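Local structure of naphthalene dioxygenase large subunit (Rhodococcus sp., 2B1X) at residues Gly83-Arg89 and Asp139-Met145; Asp76-Arg82 and Ser116-Ser120; Glu57-Val63 and Ala98-Thr103; Ile41-Ala45 and Gly157-Pro161. The protein is the large subunit of a Rieske-type non-haem iron oxygenase, carrying a [2Fe-2S] cluster in one domain and a mononuclear iron in a Bet v 1-like catalytic domain. All coordinates share one frame; numbering follows the deposited sequence.

Interaction 1: residues Gly83-Arg89 and Asp139-Met145. With FES (Fe2/s2 (inorganic) cluster), chain H.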
loop_
_atom_site.group_PDB
_atom_site.type_symbol
_atom_site.label_atom_id
_atom_site.label_comp_id
_atom_site.label_asym_id
_atom_site.label_seq_id
_atom_site.Cartn_x
_atom_site.Cartn_y
_atom_site.Cartn_z
ATOM N N GLY A 83 -23.241 5.002 23.881
ATOM C CA GLY A 83 -22.088 4.585 23.114
ATOM C C GLY A 83 -22.158 3.064 22.981
ATOM O O GLY A 83 -22.072 2.365 23.982
ATOM N N HIS A 84 -22.344 2.583 21.745
ATOM C CA HIS A 84 -22.509 1.167 21.435
ATOM C C HIS A 84 -21.384 0.687 20.563
ATOM O O HIS A 84 -21.145 1.281 19.516
ATOM C CB HIS A 84 -23.749 0.941 20.560
ATOM C CG HIS A 84 -25.018 1.515 21.087
ATOM N ND1 HIS A 84 -25.565 1.143 22.306
ATOM C CD2 HIS A 84 -25.897 2.374 20.522
ATOM C CE1 HIS A 84 -26.699 1.793 22.486
ATOM N NE2 HIS A 84 -26.934 2.524 21.409
ATOM N N LEU A 85 -20.741 -0.425 20.913
ATOM C CA LEU A 85 -19.791 -1.045 20.011
ATOM C C LEU A 85 -20.495 -1.393 18.698
ATOM O O LEU A 85 -21.550 -2.063 18.694
ATOM C CB LEU A 85 -19.156 -2.317 20.641
ATOM C CG LEU A 85 -18.120 -3.058 19.768
ATOM C CD1 LEU A 85 -16.828 -2.241 19.726
ATOM C CD2 LEU A 85 -17.850 -4.489 20.306
ATOM N N ASN A 86 -19.913 -0.967 17.576
ATOM C CA ASN A 86 -20.554 -1.122 16.277
ATOM C C ASN A 86 -20.335 -2.507 15.662
ATOM O O ASN A 86 -19.789 -2.650 14.551
ATOM C CB ASN A 86 -20.088 -0.025 15.334
ATOM C CG ASN A 86 -20.892 0.017 14.047
ATOM O OD1 ASN A 86 -21.980 -0.541 13.969
ATOM N ND2 ASN A 86 -20.331 0.655 13.015
ATOM N N ALA A 87 -20.792 -3.521 16.386
ATOM C CA ALA A 87 -20.494 -4.915 16.087
ATOM C C ALA A 87 -21.678 -5.706 16.553
ATOM O O ALA A 87 -21.928 -5.789 17.755
ATOM C CB ALA A 87 -19.205 -5.375 16.810
ATOM N N CYS A 88 -22.415 -6.283 15.605
ATOM C CA CYS A 88 -23.544 -7.151 15.889
ATOM C C CYS A 88 -23.104 -8.295 16.803
ATOM O O CYS A 88 -21.989 -8.814 16.669
ATOM C CB CYS A 88 -24.105 -7.711 14.570
ATOM S SG CYS A 88 -25.585 -8.745 14.777
ATOM N N ARG A 89 -23.968 -8.672 17.740
ATOM C CA ARG A 89 -23.646 -9.661 18.755
ATOM C C ARG A 89 -23.671 -11.079 18.189
ATOM O O ARG A 89 -23.226 -12.004 18.840
ATOM C CB ARG A 89 -24.656 -9.556 19.920
ATOM C CG ARG A 89 -24.576 -8.210 20.702
ATOM C CD ARG A 89 -23.207 -7.914 21.321
ATOM N NE ARG A 89 -22.734 -9.016 22.163
ATOM C CZ ARG A 89 -23.058 -9.197 23.451
ATOM N NH1 ARG A 89 -23.896 -8.363 24.078
ATOM N NH2 ARG A 89 -22.556 -10.237 24.123
ATOM N N ASP A 139 -29.716 -10.632 26.789
ATOM C CA ASP A 139 -28.315 -11.064 26.885
ATOM C C ASP A 139 -27.465 -10.688 25.667
ATOM O O ASP A 139 -26.243 -10.782 25.704
ATOM C CB ASP A 139 -28.213 -12.561 27.119
ATOM C CG ASP A 139 -28.532 -12.942 28.553
ATOM O OD1 ASP A 139 -28.677 -14.156 28.850
ATOM O OD2 ASP A 139 -28.656 -12.092 29.445
ATOM N N TRP A 140 -28.116 -10.257 24.594
ATOM C CA TRP A 140 -27.404 -9.934 23.360
ATOM C C TRP A 140 -27.673 -8.535 22.820
ATOM O O TRP A 140 -27.750 -8.347 21.591
ATOM C CB TRP A 140 -27.670 -11.020 22.312
ATOM C CG TRP A 140 -27.372 -12.369 22.928
ATOM C CD1 TRP A 140 -28.259 -13.205 23.516
ATOM C CD2 TRP A 140 -26.078 -12.976 23.095
ATOM N NE1 TRP A 140 -27.613 -14.301 24.029
ATOM C CE2 TRP A 140 -26.272 -14.179 23.806
ATOM C CE3 TRP A 140 -24.768 -12.601 22.752
ATOM C CZ2 TRP A 140 -25.223 -15.043 24.125
ATOM C CZ3 TRP A 140 -23.718 -13.470 23.064
ATOM C CH2 TRP A 140 -23.955 -14.671 23.738
ATOM N N ASN A 141 -27.747 -7.559 23.733
ATOM C CA ASN A 141 -27.801 -6.140 23.378
ATOM C C ASN A 141 -26.444 -5.722 22.821
ATOM O O ASN A 141 -25.446 -6.408 23.049
ATOM C CB ASN A 141 -28.157 -5.277 24.606
ATOM C CG ASN A 141 -29.567 -5.589 25.151
ATOM O OD1 ASN A 141 -30.388 -6.210 24.457
ATOM N ND2 ASN A 141 -29.850 -5.147 26.393
ATOM N N LEU A 142 -26.402 -4.606 22.103
ATOM C CA LEU A 142 -25.120 -4.065 21.647
ATOM C C LEU A 142 -24.267 -3.793 22.878
ATOM O O LEU A 142 -24.781 -3.320 23.924
ATOM C CB LEU A 142 -25.342 -2.759 20.853
ATOM C CG LEU A 142 -26.069 -2.899 19.505
ATOM C CD1 LEU A 142 -26.286 -1.516 18.854
ATOM C CD2 LEU A 142 -25.347 -3.844 18.540
ATOM N N ARG A 143 -22.973 -4.088 22.765
ATOM C CA ARG A 143 -22.062 -3.885 23.906
ATOM C C ARG A 143 -21.831 -2.409 24.195
ATOM O O ARG A 143 -21.366 -1.668 23.331
ATOM C CB ARG A 143 -20.723 -4.588 23.709
ATOM C CG ARG A 143 -20.848 -6.083 23.575
ATOM C CD ARG A 143 -19.518 -6.766 23.303
ATOM N NE ARG A 143 -18.661 -6.758 24.496
ATOM C CZ ARG A 143 -17.349 -6.863 24.457
ATOM N NH1 ARG A 143 -16.737 -6.975 23.285
ATOM N NH2 ARG A 143 -16.650 -6.871 25.589
ATOM N N PRO A 144 -22.125 -1.991 25.421
ATOM C CA PRO A 144 -21.938 -0.597 25.800
ATOM C C PRO A 144 -20.447 -0.275 25.907
ATOM O O PRO A 144 -19.630 -1.163 26.202
ATOM C CB PRO A 144 -22.601 -0.508 27.194
ATOM C CG PRO A 144 -23.245 -1.801 27.468
ATOM C CD PRO A 144 -22.633 -2.816 26.538
ATOM N N MET A 145 -20.103 0.967 25.605
ATOM C CA MET A 145 -18.838 1.559 26.070
ATOM C C MET A 145 -18.770 1.328 27.592
ATOM O O MET A 145 -19.694 1.707 28.303
ATOM C CB MET A 145 -18.858 3.064 25.774
ATOM C CG MET A 145 -17.648 3.870 26.298
ATOM S SD MET A 145 -16.136 3.307 25.421
ATOM C CE MET A 145 -16.479 4.152 23.841
HETATM FE FE1 FES H . -25.897 -12.198 12.035
HETATM FE FE2 FES H . -25.716 -9.500 12.568
HETATM S S1 FES H . -27.558 -10.708 12.286
HETATM S S2 FES H . -24.062 -10.941 12.116
HETATM O O HOH W 1 -25.050 -0.540 24.453
HETATM O O HOH W 2 -21.821 -4.559 20.128
#

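Interaction 2: residues Asp76-Arg82 and Ser116-Ser120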
loop_
_atom_site.group_PDB
_atom_site.type_symbol
_atom_site.label_atom_id
_atom_site.label_comp_id
_atom_site.label_asym_id
_atom_site.label_seq_id
_atom_site.Cartn_x
_atom_site.Cartn_y
_atom_site.Cartn_z
ATOM N N ASP A 76 -30.567 8.503 22.068
ATOM C CA ASP A 76 -31.557 7.448 21.784
ATOM C C ASP A 76 -32.987 7.985 21.812
ATOM O O ASP A 76 -33.203 9.197 22.039
ATOM C CB ASP A 76 -31.354 6.188 22.657
ATOM C CG ASP A 76 -31.734 6.383 24.122
ATOM O OD1 ASP A 76 -32.419 7.379 24.506
ATOM O OD2 ASP A 76 -31.358 5.558 24.974
ATOM N N GLU A 77 -33.961 7.104 21.592
ATOM C CA GLU A 77 -35.362 7.545 21.524
ATOM C C GLU A 77 -35.932 8.072 22.861
ATOM O O GLU A 77 -36.955 8.744 22.860
ATOM C CB GLU A 77 -36.262 6.490 20.856
ATOM C CG GLU A 77 -35.833 6.162 19.417
ATOM C CD GLU A 77 -36.235 7.214 18.372
ATOM O OE1 GLU A 77 -37.454 7.345 18.101
ATOM O OE2 GLU A 77 -35.345 7.897 17.812
ATOM N N GLY A 78 -35.238 7.803 23.972
ATOM C CA GLY A 78 -35.559 8.384 25.272
ATOM C C GLY A 78 -34.749 9.619 25.628
ATOM O O GLY A 78 -34.933 10.188 26.713
ATOM N N GLY A 79 -33.857 10.046 24.726
ATOM C CA GLY A 79 -33.070 11.256 24.930
ATOM C C GLY A 79 -31.742 11.040 25.644
ATOM O O GLY A 79 -31.060 12.007 25.990
ATOM N N GLU A 80 -31.389 9.782 25.883
ATOM C CA GLU A 80 -30.162 9.435 26.586
ATOM C C GLU A 80 -28.981 9.296 25.614
ATOM O O GLU A 80 -29.151 8.822 24.499
ATOM C CB GLU A 80 -30.359 8.117 27.348
ATOM C CG GLU A 80 -29.223 7.791 28.323
ATOM C CD GLU A 80 -29.460 6.534 29.149
ATOM O OE1 GLU A 80 -30.550 6.421 29.791
ATOM O OE2 GLU A 80 -28.543 5.653 29.155
ATOM N N ILE A 81 -27.786 9.699 26.042
ATOM C CA ILE A 81 -26.595 9.549 25.207
ATOM C C ILE A 81 -26.069 8.150 25.438
ATOM O O ILE A 81 -25.861 7.758 26.582
ATOM C CB ILE A 81 -25.475 10.584 25.536
ATOM C CG1 ILE A 81 -25.956 12.029 25.341
ATOM C CG2 ILE A 81 -24.203 10.284 24.698
ATOM C CD1 ILE A 81 -26.394 12.382 23.952
ATOM N N ARG A 82 -25.849 7.432 24.334
ATOM C CA ARG A 82 -25.343 6.070 24.322
ATOM C C ARG A 82 -24.069 5.987 23.527
ATOM O O ARG A 82 -23.857 6.795 22.619
ATOM C CB ARG A 82 -26.347 5.136 23.638
ATOM C CG ARG A 82 -27.698 5.152 24.260
ATOM C CD ARG A 82 -27.778 4.306 25.506
ATOM N NE ARG A 82 -29.088 4.363 26.153
ATOM C CZ ARG A 82 -29.535 3.422 26.976
ATOM N NH1 ARG A 82 -28.775 2.348 27.238
ATOM N NH2 ARG A 82 -30.741 3.543 27.535
ATOM N N SER A 116 -32.780 -1.464 18.886
ATOM C CA SER A 116 -33.112 -0.061 19.202
ATOM C C SER A 116 -31.855 0.780 19.283
ATOM O O SER A 116 -30.783 0.261 19.607
ATOM C CB SER A 116 -33.856 -0.003 20.534
ATOM O OG SER A 116 -34.250 1.310 20.835
ATOM N N ASN A 117 -31.972 2.095 19.041
ATOM C CA ASN A 117 -30.834 2.994 19.277
ATOM C C ASN A 117 -30.500 3.114 20.773
ATOM O O ASN A 117 -29.473 3.655 21.172
ATOM C CB ASN A 117 -31.032 4.373 18.614
ATOM C CG ASN A 117 -32.317 5.035 19.005
ATOM O OD1 ASN A 117 -32.942 4.700 20.021
ATOM N ND2 ASN A 117 -32.734 5.998 18.190
ATOM N N THR A 118 -31.391 2.569 21.576
ATOM C CA THR A 118 -31.166 2.288 22.985
ATOM C C THR A 118 -30.023 1.239 23.182
ATOM O O THR A 118 -29.363 1.169 24.235
ATOM C CB THR A 118 -32.513 1.678 23.444
ATOM O OG1 THR A 118 -33.242 2.589 24.271
ATOM C CG2 THR A 118 -32.316 0.433 24.220
ATOM N N GLY A 119 -29.821 0.403 22.169
ATOM C CA GLY A 119 -28.884 -0.730 22.266
ATOM C C GLY A 119 -29.566 -2.087 22.430
ATOM O O GLY A 119 -28.946 -3.141 22.220
ATOM N N SER A 120 -30.840 -2.083 22.823
ATOM C CA SER A 120 -31.568 -3.335 23.062
ATOM C C SER A 120 -31.830 -4.093 21.767
ATOM O O SER A 120 -32.291 -3.501 20.776
ATOM C CB SER A 120 -32.914 -3.075 23.753
ATOM O OG SER A 120 -32.716 -2.540 25.051
#

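Interaction 3: residues Glu57-Val63 and Ala98-Thr103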
loop_
_atom_site.group_PDB
_atom_site.type_symbol
_atom_site.label_atom_id
_atom_site.label_comp_id
_atom_site.label_asym_id
_atom_site.label_seq_id
_atom_site.Cartn_x
_atom_site.Cartn_y
_atom_site.Cartn_z
ATOM N N GLU A 57 -30.663 15.755 18.144
ATOM C CA GLU A 57 -32.016 15.207 18.071
ATOM C C GLU A 57 -32.028 13.724 18.407
ATOM O O GLU A 57 -31.034 13.012 18.190
ATOM C CB GLU A 57 -32.574 15.340 16.654
ATOM C CG GLU A 57 -32.673 16.752 16.119
ATOM C CD GLU A 57 -33.554 17.622 16.975
ATOM O OE1 GLU A 57 -34.722 17.213 17.232
ATOM O OE2 GLU A 57 -33.071 18.704 17.385
ATOM N N ARG A 58 -33.164 13.249 18.906
ATOM C CA ARG A 58 -33.339 11.844 19.187
ATOM C C ARG A 58 -33.176 11.025 17.888
ATOM O O ARG A 58 -33.758 11.343 16.851
ATOM C CB ARG A 58 -34.695 11.609 19.859
ATOM C CG ARG A 58 -34.775 12.299 21.234
ATOM C CD ARG A 58 -35.932 11.838 22.086
ATOM N NE ARG A 58 -35.946 12.531 23.364
ATOM C CZ ARG A 58 -36.730 12.210 24.380
ATOM N NH1 ARG A 58 -37.580 11.180 24.273
ATOM N NH2 ARG A 58 -36.676 12.922 25.500
ATOM N N GLY A 59 -32.342 9.996 17.942
ATOM C CA GLY A 59 -32.023 9.224 16.749
ATOM C C GLY A 59 -30.710 9.597 16.062
ATOM O O GLY A 59 -30.160 8.791 15.270
ATOM N N ASP A 60 -30.220 10.813 16.321
ATOM C CA ASP A 60 -28.939 11.291 15.775
ATOM C C ASP A 60 -27.782 10.394 16.263
ATOM O O ASP A 60 -27.742 9.964 17.431
ATOM C CB ASP A 60 -28.655 12.727 16.196
ATOM C CG ASP A 60 -29.493 13.775 15.440
ATOM O OD1 ASP A 60 -30.235 13.455 14.483
ATOM O OD2 ASP A 60 -29.484 14.982 15.756
ATOM N N TYR A 61 -26.846 10.115 15.365
ATOM C CA TYR A 61 -25.658 9.367 15.741
ATOM C C TYR A 61 -24.459 9.766 14.899
ATOM O O TYR A 61 -24.622 10.223 13.762
ATOM C CB TYR A 61 -25.918 7.856 15.582
ATOM C CG TYR A 61 -26.060 7.421 14.148
ATOM C CD1 TYR A 61 -24.927 7.078 13.386
ATOM C CD2 TYR A 61 -27.323 7.325 13.555
ATOM C CE1 TYR A 61 -25.052 6.678 12.046
ATOM C CE2 TYR A 61 -27.477 6.895 12.244
ATOM C CZ TYR A 61 -26.337 6.583 11.485
ATOM O OH TYR A 61 -26.463 6.158 10.181
ATOM N N VAL A 62 -23.261 9.539 15.451
ATOM C CA VAL A 62 -22.012 9.634 14.710
ATOM C C VAL A 62 -21.242 8.349 15.060
ATOM O O VAL A 62 -21.489 7.753 16.104
ATOM C CB VAL A 62 -21.173 10.899 15.069
ATOM C CG1 VAL A 62 -21.874 12.195 14.596
ATOM C CG2 VAL A 62 -20.869 11.000 16.578
ATOM N N VAL A 63 -20.369 7.916 14.167
ATOM C CA VAL A 63 -19.502 6.766 14.426
ATOM C C VAL A 63 -18.064 7.229 14.748
ATOM O O VAL A 63 -17.404 7.852 13.923
ATOM C CB VAL A 63 -19.525 5.779 13.268
ATOM C CG1 VAL A 63 -18.575 4.593 13.564
ATOM C CG2 VAL A 63 -20.984 5.249 13.017
ATOM N N ALA A 98 -22.597 3.946 7.936
ATOM C CA ALA A 98 -22.499 5.386 7.667
ATOM C C ALA A 98 -21.649 6.072 8.757
ATOM O O ALA A 98 -21.457 5.500 9.819
ATOM C CB ALA A 98 -23.887 6.011 7.604
ATOM N N GLU A 99 -21.157 7.279 8.505
ATOM C CA GLU A 99 -20.317 7.989 9.471
ATOM C C GLU A 99 -21.174 8.798 10.454
ATOM O O GLU A 99 -20.739 9.149 11.535
ATOM C CB GLU A 99 -19.320 8.907 8.741
ATOM C CG GLU A 99 -18.300 8.119 7.928
ATOM C CD GLU A 99 -17.376 8.974 7.056
ATOM O OE1 GLU A 99 -16.925 10.040 7.515
ATOM O OE2 GLU A 99 -17.054 8.536 5.927
ATOM N N MET A 100 -22.410 9.046 10.054
ATOM C CA MET A 100 -23.385 9.806 10.833
ATOM C C MET A 100 -24.751 9.704 10.175
ATOM O O MET A 100 -24.863 9.258 9.020
ATOM C CB MET A 100 -22.952 11.274 10.985
ATOM C CG MET A 100 -22.639 11.982 9.690
ATOM S SD MET A 100 -22.084 13.723 9.941
ATOM C CE MET A 100 -22.995 14.427 8.755
ATOM N N GLY A 101 -25.796 10.101 10.905
ATOM C CA GLY A 101 -27.155 9.978 10.409
ATOM C C GLY A 101 -28.188 10.092 11.516
ATOM O O GLY A 101 -27.888 10.504 12.632
ATOM N N ASN A 102 -29.408 9.694 11.206
ATOM C CA ASN A 102 -30.473 9.631 12.193
ATOM C C ASN A 102 -31.259 8.368 11.909
ATOM O O ASN A 102 -31.647 8.108 10.765
ATOM C CB ASN A 102 -31.392 10.871 12.119
ATOM C CG ASN A 102 -32.539 10.817 13.116
ATOM O OD1 ASN A 102 -33.510 10.070 12.931
ATOM N ND2 ASN A 102 -32.449 11.622 14.174
ATOM N N THR A 103 -31.452 7.567 12.954
ATOM C CA THR A 103 -32.261 6.378 12.892
ATOM C C THR A 103 -32.838 5.993 14.264
ATOM O O THR A 103 -32.245 6.272 15.310
ATOM C CB THR A 103 -31.464 5.205 12.227
ATOM O OG1 THR A 103 -32.373 4.153 11.954
ATOM C CG2 THR A 103 -30.421 4.571 13.166
HETATM O O HOH W 3 -29.204 6.278 9.373
#

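Interaction 4: residues Ile41-Ala45 and Gly157-Pro161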
loop_
_atom_site.group_PDB
_atom_site.type_symbol
_atom_site.label_atom_id
_atom_site.label_comp_id
_atom_site.label_asym_id
_atom_site.label_seq_id
_atom_site.Cartn_x
_atom_site.Cartn_y
_atom_site.Cartn_z
ATOM N N ILE A 41 -2.463 2.730 27.269
ATOM C CA ILE A 41 -3.063 4.070 27.223
ATOM C C ILE A 41 -4.514 4.032 26.758
ATOM O O ILE A 41 -5.382 4.401 27.510
ATOM C CB ILE A 41 -2.224 5.081 26.370
ATOM C CG1 ILE A 41 -1.146 5.740 27.243
ATOM C CG2 ILE A 41 -3.087 6.174 25.843
ATOM C CD1 ILE A 41 0.040 4.899 27.485
ATOM N N PHE A 42 -4.761 3.539 25.540
ATOM C CA PHE A 42 -6.080 3.664 24.919
ATOM C C PHE A 42 -7.116 2.702 25.474
ATOM O O PHE A 42 -8.325 2.939 25.343
ATOM C CB PHE A 42 -5.985 3.673 23.377
ATOM C CG PHE A 42 -5.277 4.899 22.839
ATOM C CD1 PHE A 42 -3.952 4.813 22.370
ATOM C CD2 PHE A 42 -5.895 6.144 22.863
ATOM C CE1 PHE A 42 -3.285 5.918 21.938
ATOM C CE2 PHE A 42 -5.235 7.288 22.410
ATOM C CZ PHE A 42 -3.930 7.191 21.946
ATOM N N GLY A 43 -6.649 1.642 26.129
ATOM C CA GLY A 43 -7.540 0.765 26.855
ATOM C C GLY A 43 -7.872 1.212 28.274
ATOM O O GLY A 43 -8.707 0.586 28.932
ATOM N N HIS A 44 -7.267 2.310 28.743
ATOM C CA HIS A 44 -7.542 2.765 30.101
ATOM C C HIS A 44 -7.998 4.218 30.202
ATOM O O HIS A 44 -8.902 4.524 30.952
ATOM C CB HIS A 44 -6.328 2.507 30.987
ATOM C CG HIS A 44 -6.123 1.059 31.285
ATOM N ND1 HIS A 44 -5.410 0.215 30.455
ATOM C CD2 HIS A 44 -6.577 0.291 32.303
ATOM C CE1 HIS A 44 -5.426 -1.008 30.956
ATOM N NE2 HIS A 44 -6.117 -0.985 32.085
ATOM N N ALA A 45 -7.391 5.099 29.419
ATOM C CA ALA A 45 -7.628 6.526 29.516
ATOM C C ALA A 45 -9.001 6.903 29.005
ATOM O O ALA A 45 -9.658 6.111 28.334
ATOM C CB ALA A 45 -6.559 7.279 28.728
ATOM N N GLY A 157 -15.167 8.467 26.332
ATOM C CA GLY A 157 -15.317 7.079 26.709
ATOM C C GLY A 157 -14.028 6.459 27.168
ATOM O O GLY A 157 -12.906 6.900 26.806
ATOM N N SER A 158 -14.168 5.450 28.003
ATOM C CA SER A 158 -13.017 4.673 28.438
ATOM C C SER A 158 -13.359 3.195 28.291
ATOM O O SER A 158 -14.498 2.770 28.540
ATOM C CB SER A 158 -12.610 5.010 29.882
ATOM O OG SER A 158 -11.723 4.011 30.377
ATOM N N LEU A 159 -12.368 2.419 27.884
ATOM C CA LEU A 159 -12.534 0.975 27.750
ATOM C C LEU A 159 -12.463 0.225 29.091
ATOM O O LEU A 159 -12.698 -0.999 29.145
ATOM C CB LEU A 159 -11.472 0.446 26.775
ATOM C CG LEU A 159 -11.918 0.189 25.332
ATOM C CD1 LEU A 159 -13.301 0.780 24.915
ATOM C CD2 LEU A 159 -10.822 0.474 24.309
ATOM N N ASP A 160 -12.114 0.950 30.156
ATOM C CA ASP A 160 -11.853 0.373 31.470
ATOM C C ASP A 160 -13.077 0.595 32.379
ATOM O O ASP A 160 -13.439 1.742 32.689
ATOM C CB ASP A 160 -10.580 1.010 32.048
ATOM C CG ASP A 160 -10.228 0.508 33.448
ATOM O OD1 ASP A 160 -10.903 -0.394 34.006
ATOM O OD2 ASP A 160 -9.244 0.966 34.045
ATOM N N PRO A 161 -13.758 -0.487 32.741
ATOM C CA PRO A 161 -14.948 -0.385 33.588
ATOM C C PRO A 161 -14.626 0.166 34.971
ATOM O O PRO A 161 -15.525 0.714 35.613
ATOM C CB PRO A 161 -15.471 -1.839 33.655
ATOM C CG PRO A 161 -14.393 -2.669 33.204
ATOM C CD PRO A 161 -13.474 -1.873 32.349
HETATM O O HOH W 4 -10.022 3.754 27.321
HETATM O O HOH W 5 -8.344 3.786 33.685
#

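Interaction 1: residues Gly83-Arg89 and Asp139-Met145
R89 bends at chi2 (-59°) and chi3 (-54°), and this brings its guanidinium between W140 and R143 beside the cluster loop of the Rieske domain. CE3 of W140 lies over one face, its ring tilted 53° from the guanidinium, and the methylene CG of R143 over the other, while N141 O sits at the edge, in plane, 2.7 Å from R89 NH1. An arginine suits this place because its flat group can take carbon on both faces and still donate at its rim; NH2 goes on to a salt bridge with E392 of the second subunit. One residue earlier, C88 SG binds the cluster iron FE2 at 2.3 Å; C108 SG also binds the cluster. Where strand 81-85 ends, residues 143-145 run alongside it: L85 N donates to R143 O (2.8 Å), M145 N to G83 O (2.9 Å). Between these bonds H84 is bridged to P144; one residue beyond, L142 sets CD1 over one face of the H84 imidazole, whose NE2 is held by the carbonyl of N117. One water bridges the two segments, giving hydrogen bonds to L85 O and A87 O and accepting one from R143 N at 2.9 Å.

Interaction 2: residues Asp76-Arg82 and Ser116-Ser120
D76 OD1, on a side chain whose CB lies 3.4 Å from N117 OD1, is gripped by two backbone amides, G78 N at 2.9 Å and E80 N at 3.0 Å, which reach it from opposite faces of the carboxylate plane; the first bond makes an Asx turn within the type I turn D76-G79. Chi1 of 72° places the D76 carboxylate between its own N and carbonyl carbon. Its other oxygen, OD2, takes R82 NE at 2.8 Å in a salt bridge. The R82 guanidinium lies with E80 OE2 over the centre of one face, a contact of charges alone, and T118 O over the opposite face toward the rim, without a hydrogen bond. Facing this turn of the Rieske domain is a second type I turn, S116-G119, in which S116 OG accepts from T118 N as an ST turn. N117 joins the two. An amide suits the position because it can both accept and donate, and OD1 receives E77 N at 3.0 Å from above its carbonyl plane. ND2 bonds to T103 O, so one asparagine connects three parts of the domain. E77 bends at chi2 (-77°), so that its side chain crosses N117 at about a right angle, carboxylate and amide planes 36° apart, with OE2 met on its anti side by N117 ND2 at 3.3 Å.

Interaction 3: residues Glu57-Val63 and Ala98-Thr103
The Y61 ring lies against the backbone of G101, with the G101 amide N over the centre of one face and G101 CA 4.0 Å from the ring centroid in a CH-pi contact. At the ring edge, in plane, are G59 O and a water 2.9 Å from Y61 OH, while F106 meets the ring edge-to-face. Chi1 of 69° turns the ring over the neighbouring strand, and glycine suits position 101, where the tyrosine hydroxyl lies close on the side a side chain would take. A second pair of flat groups meets where strand 60-66 begins and strand 100-102 ends, the amide of N102 and the carboxylate of D60 standing 86° apart. N102 ND2 donates almost straight to D60 OD1 (2.9 Å) and also to R58 O at 3.0 Å. D60 OD2 turns back to accept E57 N at 2.8 Å, bracing the type II turn E57-D60, whose third residue, G59, takes a positive phi (98°) that glycine adopts readily. V62 CG1 packs on M100 CB at 3.9 Å, on the D60 and N102 side of the sheet. T51 of a neighbouring small subunit holds E99, placing this edge at the subunit interface. Backbone bonds, two of them between Y61 and G101, pair the strands as an antiparallel ladder, strand 100-102 being the outermost of the four within this chain, in the sheet of the Rieske domain.

Interaction 4: residues Ile41-Ala45 and Gly157-Pro161
From S158 CB, which rests 3.5 Å from A45 O, the side chain reaches across to the loop 41-45 and ends in OG, which donates to H44 O at 2.9 Å. Chi1 of 165° sets OG opposite the backbone N, and in that position it also accepts D160 N at 3.1 Å. Serine suits the place because one small hydroxyl can give its proton to one segment and take an amide of its own, the second bond closing an ST turn just as strand 154-158 ends. The donor stands well above the plane of the H44 carbonyl, 54° out of it. That carbonyl also accepts from a water, which gives a second bond to D160 OD2. The strand is the middle one of an antiparallel sheet of three, with 47-51 on one side and 147-151 on the other, and the loop 41-45 brings the chain from helix 31-40 into the first of these; G157 and V47 are joined by backbone hydrogen bonding. Another water is held among F42 O, A45 O and L159 N, accepting from the last at 2.8 Å. L159 lays CB against G43 O (3.5 Å) and sends CD2 to F42 O at 3.7 Å. D160 OD2 approaches H44 CD2 at the ring edge (3.3 Å), with the carboxylate and imidazole planes 82° apart. Their stronger polar partners lie beyond the contact: H44 ND1 bonds to E39 O, and D160 OD1 accepts from the backbone N of H162.

From the N terminus, the chain first meets the loop 41-45, whose partner 157-161 comes more than a hundred residues later; interaction 4 thus closes a long loop, joining the segment after helix 31-40 to the three-stranded sheet, with interactions 1, 2 and 3 nested inside. There the segments 57-63, 76-82 and 83-89 are followed by their partners 98-103, 116-120 and 139-145 in the same order, so these three contacts cross, tying the Rieske domain together. Interaction 2 touches both others, meeting interaction 3 through R58 with E77. Interactions 1 and 2 share strand 81-85, at the opposite edge of the four-stranded sheet, as counted within this chain, from strand 100-102 of interaction 3. M145 packs on 157-159, joining interactions 1 and 4.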